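Local structure of fluvirucin B1 DH domain from module 1 (Actinomadura vulgaris, 6OBV) at residues G111-Q116 / A136-R141; I58-H63 / L107-D112; H37-A42 / F82-V87; E99-E104 / R145-T150. The protein probably dehydrates a beta-hydroxyacyl intermediate to an alpha,beta-unsaturated one during assembly of the fluvirucin B1 polyketide chain. All blocks are in the same frame, centred on the assembly; numbering follows the deposited sequence.

Contact 1: G111-Q116 / A136-R141; sequences GDEPVQ and ARTGQR
At the open end of the beta hairpin built from strands 115-121 and 130-137, Gln-116 and Arg-137 form an antiparallel hydrogen-bonded pair. Gln-116 N donates to Arg-137 O at 2.8 Å, and Arg-137 N returns a bond to Gln-116 O at 3.1 Å. Both side chains rise from the same face and run alongside each other. Arg-137 CG sits between its own backbone N and carbonyl carbon (chi1 65°), and from there an extended chain brings NE to the amide. Arg-137 NE donates to Gln-116 OE1 at 2.6 Å, almost in line with the amide C=O and within the guanidinium plane. A weak second bond from NH2 reaches the same oxygen, and the two flat groups end up only 30° apart. In the double hotdog fold of polyketide synthase dehydratases this pair faces the dimer partner: Arg-137 NH1 makes a salt bridge with Glu-45 of the second subunit, and Gln-116 packs on Gly-31 of that subunit. Val-115 supplies the apolar part, with CG1 3.9 Å from Ala-136 CB and CG2 3.6 Å from Thr-138 CG2. Beyond this point segment 136-141 folds into a type II' turn from Thr-138 to Arg-141, with Gly-139 at its positive-phi corner. Arg-141 curls back over the turn, and its NH2 donates to Thr-138 OG1 at 2.6 Å. Glu-113 OE2 stays 4.9 Å from Arg-141 NH2, near but not touching.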
loop_
_atom_site.group_PDB
_atom_site.type_symbol
_atom_site.label_atom_id
_atom_site.label_comp_id
_atom_site.label_asym_id
_atom_site.label_seq_id
_atom_site.Cartn_x
_atom_site.Cartn_y
_atom_site.Cartn_z
ATOM N N GLY A 111 -10.329 -23.200 5.039
ATOM C CA GLY A 111 -11.559 -22.905 5.765
ATOM C C GLY A 111 -12.033 -21.492 5.473
ATOM O O GLY A 111 -11.955 -21.004 4.338
ATOM N N ASP A 112 -12.525 -20.818 6.514
ATOM C CA ASP A 112 -12.988 -19.437 6.406
ATOM C C ASP A 112 -11.927 -18.421 6.836
ATOM O O ASP A 112 -12.258 -17.258 7.100
ATOM C CB ASP A 112 -14.270 -19.239 7.222
ATOM C CG ASP A 112 -14.057 -19.446 8.709
ATOM O OD1 ASP A 112 -12.984 -19.953 9.107
ATOM O OD2 ASP A 112 -14.964 -19.086 9.488
ATOM N N GLU A 113 -10.673 -18.834 6.925
ATOM C CA GLU A 113 -9.618 -17.900 7.262
ATOM C C GLU A 113 -9.473 -16.862 6.154
ATOM O O GLU A 113 -9.459 -17.222 4.972
ATOM C CB GLU A 113 -8.309 -18.647 7.460
ATOM C CG GLU A 113 -7.945 -18.872 8.909
ATOM C CD GLU A 113 -6.492 -19.251 9.060
ATOM O OE1 GLU A 113 -5.654 -18.334 9.239
ATOM O OE2 GLU A 113 -6.193 -20.464 8.975
ATOM N N PRO A 114 -9.368 -15.578 6.483
ATOM C CA PRO A 114 -9.183 -14.566 5.442
ATOM C C PRO A 114 -7.795 -14.627 4.824
ATOM O O PRO A 114 -6.824 -15.067 5.443
ATOM C CB PRO A 114 -9.396 -13.252 6.191
ATOM C CG PRO A 114 -9.018 -13.556 7.559
ATOM C CD PRO A 114 -9.460 -14.976 7.815
ATOM N N VAL A 115 -7.714 -14.162 3.583
ATOM C CA VAL A 115 -6.474 -14.122 2.819
ATOM C C VAL A 115 -6.189 -12.680 2.427
ATOM O O VAL A 115 -7.050 -12.006 1.846
ATOM C CB VAL A 115 -6.562 -15.017 1.575
ATOM C CG1 VAL A 115 -5.274 -14.967 0.785
ATOM C CG2 VAL A 115 -6.934 -16.452 1.971
ATOM N N GLN A 116 -4.983 -12.210 2.748
ATOM C CA GLN A 116 -4.522 -10.908 2.285
ATOM C C GLN A 116 -3.964 -11.028 0.871
ATOM O O GLN A 116 -3.181 -11.936 0.587
ATOM C CB GLN A 116 -3.442 -10.362 3.219
ATOM C CG GLN A 116 -3.951 -9.948 4.573
ATOM C CD GLN A 116 -2.869 -9.269 5.387
ATOM O OE1 GLN A 116 -1.667 -9.567 5.234
ATOM N NE2 GLN A 116 -3.281 -8.332 6.245
ATOM N N ALA A 136 0.142 -13.484 -1.741
ATOM C CA ALA A 136 -0.950 -13.731 -0.814
ATOM C C ALA A 136 -0.393 -14.304 0.472
ATOM O O ALA A 136 0.694 -14.896 0.502
ATOM C CB ALA A 136 -2.004 -14.683 -1.411
ATOM N N ARG A 137 -1.155 -14.119 1.546
ATOM C CA ARG A 137 -0.806 -14.747 2.812
ATOM C C ARG A 137 -2.033 -14.759 3.707
ATOM O O ARG A 137 -2.979 -13.987 3.510
ATOM C CB ARG A 137 0.348 -14.017 3.500
ATOM C CG ARG A 137 -0.000 -12.621 3.924
ATOM C CD ARG A 137 0.861 -12.185 5.083
ATOM N NE ARG A 137 0.599 -10.797 5.455
ATOM C CZ ARG A 137 1.469 -10.020 6.094
ATOM N NH1 ARG A 137 2.659 -10.496 6.430
ATOM N NH2 ARG A 137 1.153 -8.762 6.389
ATOM N N THR A 138 -2.019 -15.676 4.676
ATOM C CA THR A 138 -3.051 -15.770 5.696
ATOM C C THR A 138 -2.395 -15.624 7.052
ATOM O O THR A 138 -1.281 -16.119 7.265
ATOM C CB THR A 138 -3.807 -17.104 5.652
ATOM O OG1 THR A 138 -2.940 -18.157 6.085
ATOM C CG2 THR A 138 -4.272 -17.408 4.263
ATOM N N GLY A 139 -3.101 -14.961 7.964
ATOM C CA GLY A 139 -2.552 -14.702 9.282
ATOM C C GLY A 139 -1.202 -14.027 9.184
ATOM O O GLY A 139 -1.006 -13.074 8.415
ATOM N N GLN A 140 -0.245 -14.541 9.949
ATOM C CA GLN A 140 1.105 -13.996 10.006
ATOM C C GLN A 140 2.112 -14.902 9.299
ATOM O O GLN A 140 3.291 -14.948 9.664
ATOM C CB GLN A 140 1.508 -13.754 11.462
ATOM C CG GLN A 140 0.875 -14.730 12.446
ATOM C CD GLN A 140 1.170 -14.373 13.893
ATOM O OE1 GLN A 140 2.060 -13.570 14.176
ATOM N NE2 GLN A 140 0.428 -14.976 14.817
ATOM N N ARG A 141 1.658 -15.637 8.292
ATOM C CA ARG A 141 2.555 -16.409 7.453
ATOM C C ARG A 141 3.291 -15.480 6.486
ATOM O O ARG A 141 2.852 -14.352 6.242
ATOM C CB ARG A 141 1.763 -17.474 6.694
ATOM C CG ARG A 141 2.069 -18.916 7.108
ATOM C CD ARG A 141 1.047 -19.451 8.093
ATOM N NE ARG A 141 -0.298 -19.523 7.522
ATOM C CZ ARG A 141 -0.815 -20.606 6.940
ATOM N NH1 ARG A 141 -0.099 -21.721 6.844
ATOM N NH2 ARG A 141 -2.050 -20.573 6.452
#

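Contact 2: I58-H63 / L107-D112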
loop_
_atom_site.group_PDB
_atom_site.type_symbol
_atom_site.label_atom_id
_atom_site.label_comp_id
_atom_site.label_asym_id
_atom_site.label_seq_id
_atom_site.Cartn_x
_atom_site.Cartn_y
_atom_site.Cartn_z
ATOM N N ILE A 58 -9.807 -11.576 0.918
ATOM C CA ILE A 58 -10.903 -12.466 0.554
ATOM C C ILE A 58 -11.074 -13.516 1.644
ATOM O O ILE A 58 -10.181 -13.757 2.459
ATOM C CB ILE A 58 -10.684 -13.140 -0.824
ATOM C CG1 ILE A 58 -9.405 -13.955 -0.819
ATOM C CG2 ILE A 58 -10.647 -12.098 -1.957
ATOM C CD1 ILE A 58 -9.077 -14.563 -2.163
ATOM N N SER A 59 -12.246 -14.145 1.647
ATOM C CA SER A 59 -12.572 -15.205 2.599
ATOM C C SER A 59 -13.841 -15.873 2.108
ATOM O O SER A 59 -14.637 -15.252 1.405
ATOM C CB SER A 59 -12.768 -14.663 4.014
ATOM O OG SER A 59 -14.137 -14.445 4.290
ATOM N N THR A 60 -14.036 -17.142 2.485
ATOM C CA THR A 60 -15.274 -17.812 2.084
ATOM C C THR A 60 -16.500 -17.083 2.618
ATOM O O THR A 60 -17.600 -17.251 2.080
ATOM C CB THR A 60 -15.296 -19.276 2.553
ATOM O OG1 THR A 60 -15.259 -19.324 3.982
ATOM C CG2 THR A 60 -14.096 -20.055 2.005
ATOM N N THR A 61 -16.331 -16.250 3.646
ATOM C CA THR A 61 -17.460 -15.523 4.211
ATOM C C THR A 61 -17.891 -14.374 3.307
ATOM O O THR A 61 -19.087 -14.129 3.144
ATOM C CB THR A 61 -17.091 -14.990 5.598
ATOM O OG1 THR A 61 -16.861 -16.095 6.467
ATOM C CG2 THR A 61 -18.187 -14.118 6.158
ATOM N N THR A 62 -16.929 -13.652 2.729
ATOM C CA THR A 62 -17.222 -12.515 1.867
ATOM C C THR A 62 -17.280 -12.899 0.395
ATOM O O THR A 62 -17.904 -12.186 -0.403
ATOM C CB THR A 62 -16.155 -11.432 2.062
ATOM O OG1 THR A 62 -14.860 -12.021 1.882
ATOM C CG2 THR A 62 -16.262 -10.810 3.471
ATOM N N HIS A 63 -16.636 -14.003 0.038
ATOM C CA HIS A 63 -16.584 -14.536 -1.323
ATOM C C HIS A 63 -16.984 -16.007 -1.264
ATOM O O HIS A 63 -16.129 -16.899 -1.337
ATOM C CB HIS A 63 -15.182 -14.360 -1.905
ATOM C CG HIS A 63 -14.739 -12.929 -1.993
ATOM N ND1 HIS A 63 -14.333 -12.200 -0.894
ATOM C CD2 HIS A 63 -14.652 -12.090 -3.053
ATOM C CE1 HIS A 63 -14.010 -10.976 -1.273
ATOM N NE2 HIS A 63 -14.194 -10.884 -2.582
ATOM N N LEU A 107 -2.692 -21.423 -4.451
ATOM C CA LEU A 107 -3.161 -20.717 -3.259
ATOM C C LEU A 107 -4.273 -21.559 -2.655
ATOM O O LEU A 107 -5.374 -21.634 -3.217
ATOM C CB LEU A 107 -3.662 -19.313 -3.605
ATOM C CG LEU A 107 -4.481 -18.591 -2.528
ATOM C CD1 LEU A 107 -3.736 -18.514 -1.169
ATOM C CD2 LEU A 107 -4.883 -17.211 -3.011
ATOM N N VAL A 108 -3.966 -22.230 -1.544
ATOM C CA VAL A 108 -4.948 -23.004 -0.795
ATOM C C VAL A 108 -5.712 -22.056 0.120
ATOM O O VAL A 108 -5.108 -21.231 0.822
ATOM C CB VAL A 108 -4.258 -24.114 0.020
ATOM C CG1 VAL A 108 -5.189 -24.665 1.071
ATOM C CG2 VAL A 108 -3.765 -25.235 -0.876
ATOM N N ILE A 109 -7.038 -22.176 0.129
ATOM C CA ILE A 109 -7.884 -21.447 1.069
ATOM C C ILE A 109 -8.231 -22.381 2.210
ATOM O O ILE A 109 -8.953 -23.363 2.010
ATOM C CB ILE A 109 -9.176 -20.934 0.414
ATOM C CG1 ILE A 109 -8.907 -20.233 -0.921
ATOM C CG2 ILE A 109 -9.909 -20.045 1.417
ATOM C CD1 ILE A 109 -8.258 -18.876 -0.803
ATOM N N GLU A 110 -7.768 -22.067 3.414
ATOM C CA GLU A 110 -7.956 -22.952 4.560
ATOM C C GLU A 110 -9.212 -22.531 5.319
ATOM O O GLU A 110 -9.173 -21.626 6.155
ATOM C CB GLU A 110 -6.723 -22.929 5.456
ATOM C CG GLU A 110 -6.581 -24.167 6.331
ATOM C CD GLU A 110 -6.643 -25.467 5.528
ATOM O OE1 GLU A 110 -5.805 -25.649 4.613
ATOM O OE2 GLU A 110 -7.530 -26.306 5.825
ATOM N N GLY A 111 -10.329 -23.200 5.039
ATOM C CA GLY A 111 -11.559 -22.905 5.765
ATOM C C GLY A 111 -12.033 -21.492 5.473
ATOM O O GLY A 111 -11.955 -21.004 4.338
ATOM N N ASP A 112 -12.525 -20.818 6.514
ATOM C CA ASP A 112 -12.988 -19.437 6.406
ATOM C C ASP A 112 -11.927 -18.421 6.836
ATOM O O ASP A 112 -12.258 -17.258 7.100
ATOM C CB ASP A 112 -14.270 -19.239 7.222
ATOM C CG ASP A 112 -14.057 -19.446 8.709
ATOM O OD1 ASP A 112 -12.984 -19.953 9.107
ATOM O OD2 ASP A 112 -14.964 -19.086 9.488
HETATM O O HOH W 1 -11.432 -18.381 3.764
#
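While Thr-60 meets Asp-112 across the contact, the one aromatic ring here, that of His-63, is packed by its own loop: Ile-58 CG2 lies 3.6 Å above one face, shifted toward the rim, and Ser-59 O sits in plane at the edge. His-63 ND1 and Thr-62 OG1 share a hydrogen bond of 2.8 Å that either could donate, while NE2 is bonded to Pro-38 O, so both ring nitrogens are engaged and the ring's rotation is pinned. Thr-60 carries the contact itself, OG1 turned to Asp-112, CG2 to Gly-111 and Ile-109. With its methyl set anti to the carbonyl carbon (chi1 63°), Thr-60 OG1 rests 3.3 Å from Asp-112 CA, and the two side chains cross at about a right angle. Thr-60 CG2 comes within 3.3 Å of Gly-111 O and reaches the CG2 methyl of Ile-109 at 4.2 Å. Water links the two backbones: one molecule accepts from Thr-60 N at 3.2 Å and donates to Gly-111 O at 2.7 Å, bridging polar groups that do not bond to each other directly. Thr-60 is presented by a compact turn after strand 52-58. There Ser-59 O receives the backbone N of His-63, and Ser-59 OG accepts from Thr-61 N at 2.9 Å and from Thr-62 N, the pattern that defines an ST turn combined with an ST motif.

Contact 3: H37-A42 / F82-V87; sequences HPMLGA and FVELAV
His-37 and Glu-84 join the loop leading into strand 40-45 to the central helix of a hotdog fold, whose sheet, including that strand, wraps around helix 79-92. The two side chains come from opposite directions, and His-37 NE2 donates to Glu-84 OE2 at 2.6 Å with an N-H...O angle of 161°. The oxygen lies in the ring plane but is met on its anti side, while ring and carboxylate are nearly coplanar. Beside this polar link Leu-85 CD2 fills the apolar part: Met-39 CE touches it at 3.6 Å and Leu-40 CG at 3.7 Å. The Met-39 chain, bent at its last torsion (chi3 -72°), also lays CE 3.9 Å from Glu-84 CG, so one methyl group spans two successive helix residues.

A second shell orients these groups. Glu-84 leaves the helix with CG anti to its backbone N and then bends at chi2 (74°), which turns the carboxylate toward the backbone of a distant loop. Ile-225 N donates to OE1 and Gly-224 N to OE2, so OE2 is gripped by two donors and the carboxylate is held at both oxygens. Leu-85 also packs on Leu-117 and Val-119. The imidazole is secured from its far nitrogen as well: Met-39 N donates to His-37 ND1 at 3.1 Å, tilted somewhat from the ring plane. Pro-38 CD lies over one face of the His-37 ring, 3.3 Å above the plane and offset toward the rim.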
loop_
_atom_site.group_PDB
_atom_site.type_symbol
_atom_site.label_atom_id
_atom_site.label_comp_id
_atom_site.label_asym_id
_atom_site.label_seq_id
_atom_site.Cartn_x
_atom_site.Cartn_y
_atom_site.Cartn_z
ATOM N N HIS A 37 -13.688 -2.777 -6.503
ATOM C CA HIS A 37 -13.559 -4.124 -7.016
ATOM C C HIS A 37 -13.866 -5.063 -5.862
ATOM O O HIS A 37 -13.586 -4.715 -4.713
ATOM C CB HIS A 37 -12.144 -4.362 -7.560
ATOM C CG HIS A 37 -11.988 -5.664 -8.280
ATOM N ND1 HIS A 37 -11.674 -6.837 -7.631
ATOM C CD2 HIS A 37 -12.109 -5.978 -9.590
ATOM C CE1 HIS A 37 -11.612 -7.821 -8.511
ATOM N NE2 HIS A 37 -11.863 -7.325 -9.709
ATOM N N PRO A 38 -14.469 -6.237 -6.117
ATOM C CA PRO A 38 -14.835 -7.127 -4.993
ATOM C C PRO A 38 -13.654 -7.716 -4.236
ATOM O O PRO A 38 -13.820 -8.114 -3.077
ATOM C CB PRO A 38 -15.662 -8.232 -5.675
ATOM C CG PRO A 38 -16.218 -7.589 -6.915
ATOM C CD PRO A 38 -15.112 -6.655 -7.379
ATOM N N MET A 39 -12.468 -7.805 -4.836
ATOM C CA MET A 39 -11.346 -8.434 -4.162
ATOM C C MET A 39 -10.231 -7.467 -3.823
ATOM O O MET A 39 -9.396 -7.797 -2.975
ATOM C CB MET A 39 -10.762 -9.572 -5.019
ATOM C CG MET A 39 -11.786 -10.601 -5.453
ATOM S SD MET A 39 -11.038 -12.103 -6.131
ATOM C CE MET A 39 -10.442 -11.536 -7.698
ATOM N N LEU A 40 -10.194 -6.298 -4.465
ATOM C CA LEU A 40 -9.188 -5.271 -4.205
ATOM C C LEU A 40 -9.873 -3.977 -3.804
ATOM O O LEU A 40 -10.830 -3.556 -4.460
ATOM C CB LEU A 40 -8.331 -5.007 -5.433
ATOM C CG LEU A 40 -7.605 -6.218 -5.969
ATOM C CD1 LEU A 40 -7.206 -5.880 -7.365
ATOM C CD2 LEU A 40 -6.395 -6.555 -5.074
ATOM N N GLY A 41 -9.362 -3.336 -2.755
ATOM C CA GLY A 41 -9.967 -2.136 -2.228
ATOM C C GLY A 41 -9.070 -0.912 -2.166
ATOM O O GLY A 41 -9.559 0.170 -1.814
ATOM N N ALA A 42 -7.779 -1.038 -2.499
ATOM C CA ALA A 42 -6.874 0.099 -2.338
ATOM C C ALA A 42 -5.756 0.073 -3.372
ATOM O O ALA A 42 -5.232 -0.991 -3.704
ATOM C CB ALA A 42 -6.273 0.124 -0.927
ATOM N N PHE A 82 -6.597 -15.126 -10.555
ATOM C CA PHE A 82 -5.356 -14.383 -10.721
ATOM C C PHE A 82 -5.383 -13.574 -12.006
ATOM O O PHE A 82 -4.851 -12.460 -12.054
ATOM C CB PHE A 82 -4.173 -15.346 -10.689
ATOM C CG PHE A 82 -3.927 -15.945 -9.333
ATOM C CD1 PHE A 82 -3.619 -15.132 -8.253
ATOM C CD2 PHE A 82 -4.033 -17.314 -9.134
ATOM C CE1 PHE A 82 -3.400 -15.681 -6.995
ATOM C CE2 PHE A 82 -3.821 -17.867 -7.874
ATOM C CZ PHE A 82 -3.499 -17.055 -6.811
ATOM N N VAL A 83 -5.993 -14.126 -13.058
ATOM C CA VAL A 83 -6.234 -13.359 -14.273
ATOM C C VAL A 83 -7.053 -12.118 -13.947
ATOM O O VAL A 83 -6.760 -11.012 -14.414
ATOM C CB VAL A 83 -6.947 -14.234 -15.326
ATOM C CG1 VAL A 83 -7.630 -13.365 -16.356
ATOM C CG2 VAL A 83 -5.982 -15.222 -16.008
ATOM N N GLU A 84 -8.108 -12.282 -13.149
ATOM C CA GLU A 84 -8.946 -11.136 -12.806
ATOM C C GLU A 84 -8.175 -10.109 -11.978
ATOM O O GLU A 84 -8.307 -8.896 -12.195
ATOM C CB GLU A 84 -10.203 -11.577 -12.054
ATOM C CG GLU A 84 -10.954 -10.404 -11.369
ATOM C CD GLU A 84 -11.727 -9.516 -12.365
ATOM O OE1 GLU A 84 -11.674 -9.811 -13.588
ATOM O OE2 GLU A 84 -12.393 -8.538 -11.924
ATOM N N LEU A 85 -7.350 -10.577 -11.043
ATOM C CA LEU A 85 -6.584 -9.661 -10.205
ATOM C C LEU A 85 -5.564 -8.890 -11.025
ATOM O O LEU A 85 -5.431 -7.665 -10.891
ATOM C CB LEU A 85 -5.890 -10.444 -9.092
ATOM C CG LEU A 85 -6.843 -10.867 -7.981
ATOM C CD1 LEU A 85 -6.194 -11.802 -6.969
ATOM C CD2 LEU A 85 -7.420 -9.621 -7.279
ATOM N N ALA A 86 -4.828 -9.602 -11.879
ATOM C CA ALA A 86 -3.805 -8.973 -12.699
ATOM C C ALA A 86 -4.420 -7.969 -13.675
ATOM O O ALA A 86 -3.874 -6.883 -13.889
ATOM C CB ALA A 86 -3.014 -10.056 -13.446
ATOM N N VAL A 87 -5.560 -8.305 -14.275
ATOM C CA VAL A 87 -6.160 -7.385 -15.237
ATOM C C VAL A 87 -6.676 -6.130 -14.536
ATOM O O VAL A 87 -6.485 -5.009 -15.028
ATOM C CB VAL A 87 -7.259 -8.102 -16.036
ATOM C CG1 VAL A 87 -8.153 -7.064 -16.715
ATOM C CG2 VAL A 87 -6.618 -9.020 -17.083
#

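Contact 4: E99-E104 / R145-T150; sequences EELTLE and RHAAGT
Leu-101 and Leu-103 pack against Ala-147 where strands 97-103 and 144-152 run antiparallel in the hotdog sheet. This face is buried and apolar: Leu-101 CD1 and Leu-103 CD1 each lie 4.0 Å from Ala-147 CB, beneath Phe-82 and Ala-86 of helix 79-92. The backbones are closest at Leu-101 and Gly-149, CA atoms 4.1 Å apart, where Gly-149 CA makes a CA-H...O contact of 3.2 Å with Glu-100 O. Regular bonds follow, such as Thr-102 N to Ala-148 O at 2.9 Å, until a classic beta bulge sets Glu-99 and Glu-100 against Thr-150.

The face bearing Thr-102 and Ala-148 is partly exposed, polar and hydrated. Beside it Arg-145 NE forms a salt bridge with Glu-104 OE1 at 2.8 Å; Arg-145 NH2 shares that oxygen weakly, OE2 sits over a guanidinium face, and the planes stand 75° apart, with no coplanar fork. Ala-148 CB lies over the guanidinium centre. A water lies 2.7 Å from both Glu-100 OE2 and Ala-148 O, and 3.3 Å from Thr-102 OG1; it can donate to two at once. Glu-100 bends (chi2 -84°) toward Thr-102, two residues on, whose OG1 donates to the syn lone pair of Glu-100 OE1 at 2.5 Å.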
loop_
_atom_site.group_PDB
_atom_site.type_symbol
_atom_site.label_atom_id
_atom_site.label_comp_id
_atom_site.label_asym_id
_atom_site.label_seq_id
_atom_site.Cartn_x
_atom_site.Cartn_y
_atom_site.Cartn_z
ATOM N N GLU A 99 -0.389 -9.542 -21.183
ATOM C CA GLU A 99 0.424 -10.161 -22.225
ATOM C C GLU A 99 0.812 -11.590 -21.850
ATOM O O GLU A 99 0.801 -12.489 -22.691
ATOM C CB GLU A 99 1.661 -9.297 -22.468
ATOM C CG GLU A 99 2.749 -9.901 -23.331
ATOM C CD GLU A 99 3.919 -8.941 -23.499
ATOM O OE1 GLU A 99 3.779 -7.960 -24.257
ATOM O OE2 GLU A 99 4.971 -9.147 -22.862
ATOM N N GLU A 100 1.125 -11.822 -20.588
ATOM C CA GLU A 100 1.575 -13.128 -20.134
ATOM C C GLU A 100 1.306 -13.214 -18.635
ATOM O O GLU A 100 1.475 -12.226 -17.920
ATOM C CB GLU A 100 3.065 -13.319 -20.456
ATOM C CG GLU A 100 3.584 -14.733 -20.332
ATOM C CD GLU A 100 3.967 -15.078 -18.908
ATOM O OE1 GLU A 100 3.834 -16.264 -18.521
ATOM O OE2 GLU A 100 4.390 -14.151 -18.176
ATOM N N LEU A 101 0.854 -14.378 -18.165
ATOM C CA LEU A 101 0.821 -14.650 -16.725
ATOM C C LEU A 101 1.083 -16.139 -16.495
ATOM O O LEU A 101 0.444 -16.988 -17.126
ATOM C CB LEU A 101 -0.521 -14.238 -16.114
ATOM C CG LEU A 101 -0.733 -14.239 -14.594
ATOM C CD1 LEU A 101 -0.200 -12.960 -13.963
ATOM C CD2 LEU A 101 -2.203 -14.356 -14.267
ATOM N N THR A 102 2.041 -16.455 -15.624
ATOM C CA THR A 102 2.313 -17.833 -15.223
ATOM C C THR A 102 1.857 -18.009 -13.785
ATOM O O THR A 102 2.145 -17.156 -12.935
ATOM C CB THR A 102 3.797 -18.196 -15.350
ATOM O OG1 THR A 102 4.266 -17.885 -16.663
ATOM C CG2 THR A 102 4.010 -19.682 -15.116
ATOM N N LEU A 103 1.119 -19.096 -13.521
ATOM C CA LEU A 103 0.790 -19.457 -12.149
ATOM C C LEU A 103 1.967 -20.225 -11.562
ATOM O O LEU A 103 2.439 -21.204 -12.147
ATOM C CB LEU A 103 -0.491 -20.293 -12.084
ATOM C CG LEU A 103 -1.836 -19.627 -12.461
ATOM C CD1 LEU A 103 -1.954 -18.129 -12.034
ATOM C CD2 LEU A 103 -2.192 -19.817 -13.919
ATOM N N GLU A 104 2.468 -19.762 -10.424
ATOM C CA GLU A 104 3.681 -20.331 -9.846
ATOM C C GLU A 104 3.392 -21.285 -8.698
ATOM O O GLU A 104 3.901 -22.410 -8.681
ATOM C CB GLU A 104 4.599 -19.205 -9.364
ATOM C CG GLU A 104 4.726 -18.089 -10.372
ATOM C CD GLU A 104 5.911 -17.213 -10.089
ATOM O OE1 GLU A 104 6.302 -17.131 -8.910
ATOM O OE2 GLU A 104 6.460 -16.620 -11.040
ATOM N N ARG A 145 4.390 -15.746 -3.531
ATOM C CA ARG A 145 4.061 -15.311 -4.876
ATOM C C ARG A 145 3.323 -16.421 -5.621
ATOM O O ARG A 145 3.806 -17.548 -5.708
ATOM C CB ARG A 145 5.325 -14.902 -5.636
ATOM C CG ARG A 145 5.006 -13.987 -6.816
ATOM C CD ARG A 145 6.242 -13.502 -7.526
ATOM N NE ARG A 145 7.010 -14.588 -8.116
ATOM C CZ ARG A 145 8.044 -14.402 -8.930
ATOM N NH1 ARG A 145 8.429 -13.170 -9.250
ATOM N NH2 ARG A 145 8.691 -15.444 -9.425
ATOM N N HIS A 146 2.140 -16.101 -6.143
ATOM C CA HIS A 146 1.308 -17.092 -6.813
ATOM C C HIS A 146 1.245 -16.917 -8.319
ATOM O O HIS A 146 0.850 -17.852 -9.019
ATOM C CB HIS A 146 -0.122 -17.050 -6.240
ATOM C CG HIS A 146 -0.203 -17.489 -4.806
ATOM N ND1 HIS A 146 -0.063 -18.804 -4.427
ATOM C CD2 HIS A 146 -0.382 -16.785 -3.660
ATOM C CE1 HIS A 146 -0.163 -18.896 -3.113
ATOM N NE2 HIS A 146 -0.355 -17.682 -2.625
ATOM N N ALA A 147 1.625 -15.756 -8.834
ATOM C CA ALA A 147 1.412 -15.434 -10.237
ATOM C C ALA A 147 2.361 -14.304 -10.590
ATOM O O ALA A 147 2.575 -13.390 -9.785
ATOM C CB ALA A 147 -0.042 -15.016 -10.504
ATOM N N ALA A 148 2.952 -14.384 -11.770
ATOM C CA ALA A 148 3.845 -13.333 -12.232
ATOM C C ALA A 148 3.698 -13.235 -13.733
ATOM O O ALA A 148 3.567 -14.258 -14.414
ATOM C CB ALA A 148 5.305 -13.617 -11.870
ATOM N N GLY A 149 3.707 -12.012 -14.244
ATOM C CA GLY A 149 3.672 -11.867 -15.684
ATOM C C GLY A 149 3.927 -10.466 -16.178
ATOM O O GLY A 149 4.726 -9.735 -15.586
ATOM N N THR A 150 3.250 -10.083 -17.266
ATOM C CA THR A 150 3.512 -8.823 -17.944
ATOM C C THR A 150 2.221 -8.237 -18.491
ATOM O O THR A 150 1.436 -8.932 -19.153
ATOM C CB THR A 150 4.521 -9.018 -19.077
ATOM O OG1 THR A 150 5.771 -9.433 -18.521
ATOM C CG2 THR A 150 4.721 -7.725 -19.832
HETATM O O HOH W 2 5.687 -15.014 -15.951
#

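In the fold
The four contacts trace the first hotdog of the double hotdog fold, with helix 79-92 at its core. Contacts 1 and 2 are neighbours, their centres about 8 Å apart; they share Gly-111 and Asp-112 and are stitched by Val-115 N to Ile-58 O. Between centres, contact 3 lies about 15 Å from contact 2 and about 14 Å from contact 4. Along the chain contact 3 closes before contacts 1 and 4 open, contact 1 is nested within contact 4, and contact 2 crosses both 3 and 4. Contacts 3 and 4 meet the helix, and contact 2 touches it through Leu-107 on Phe-82, while contact 1 closes the hairpin beside them. Contacts 1 and 3 also reach the second subunit.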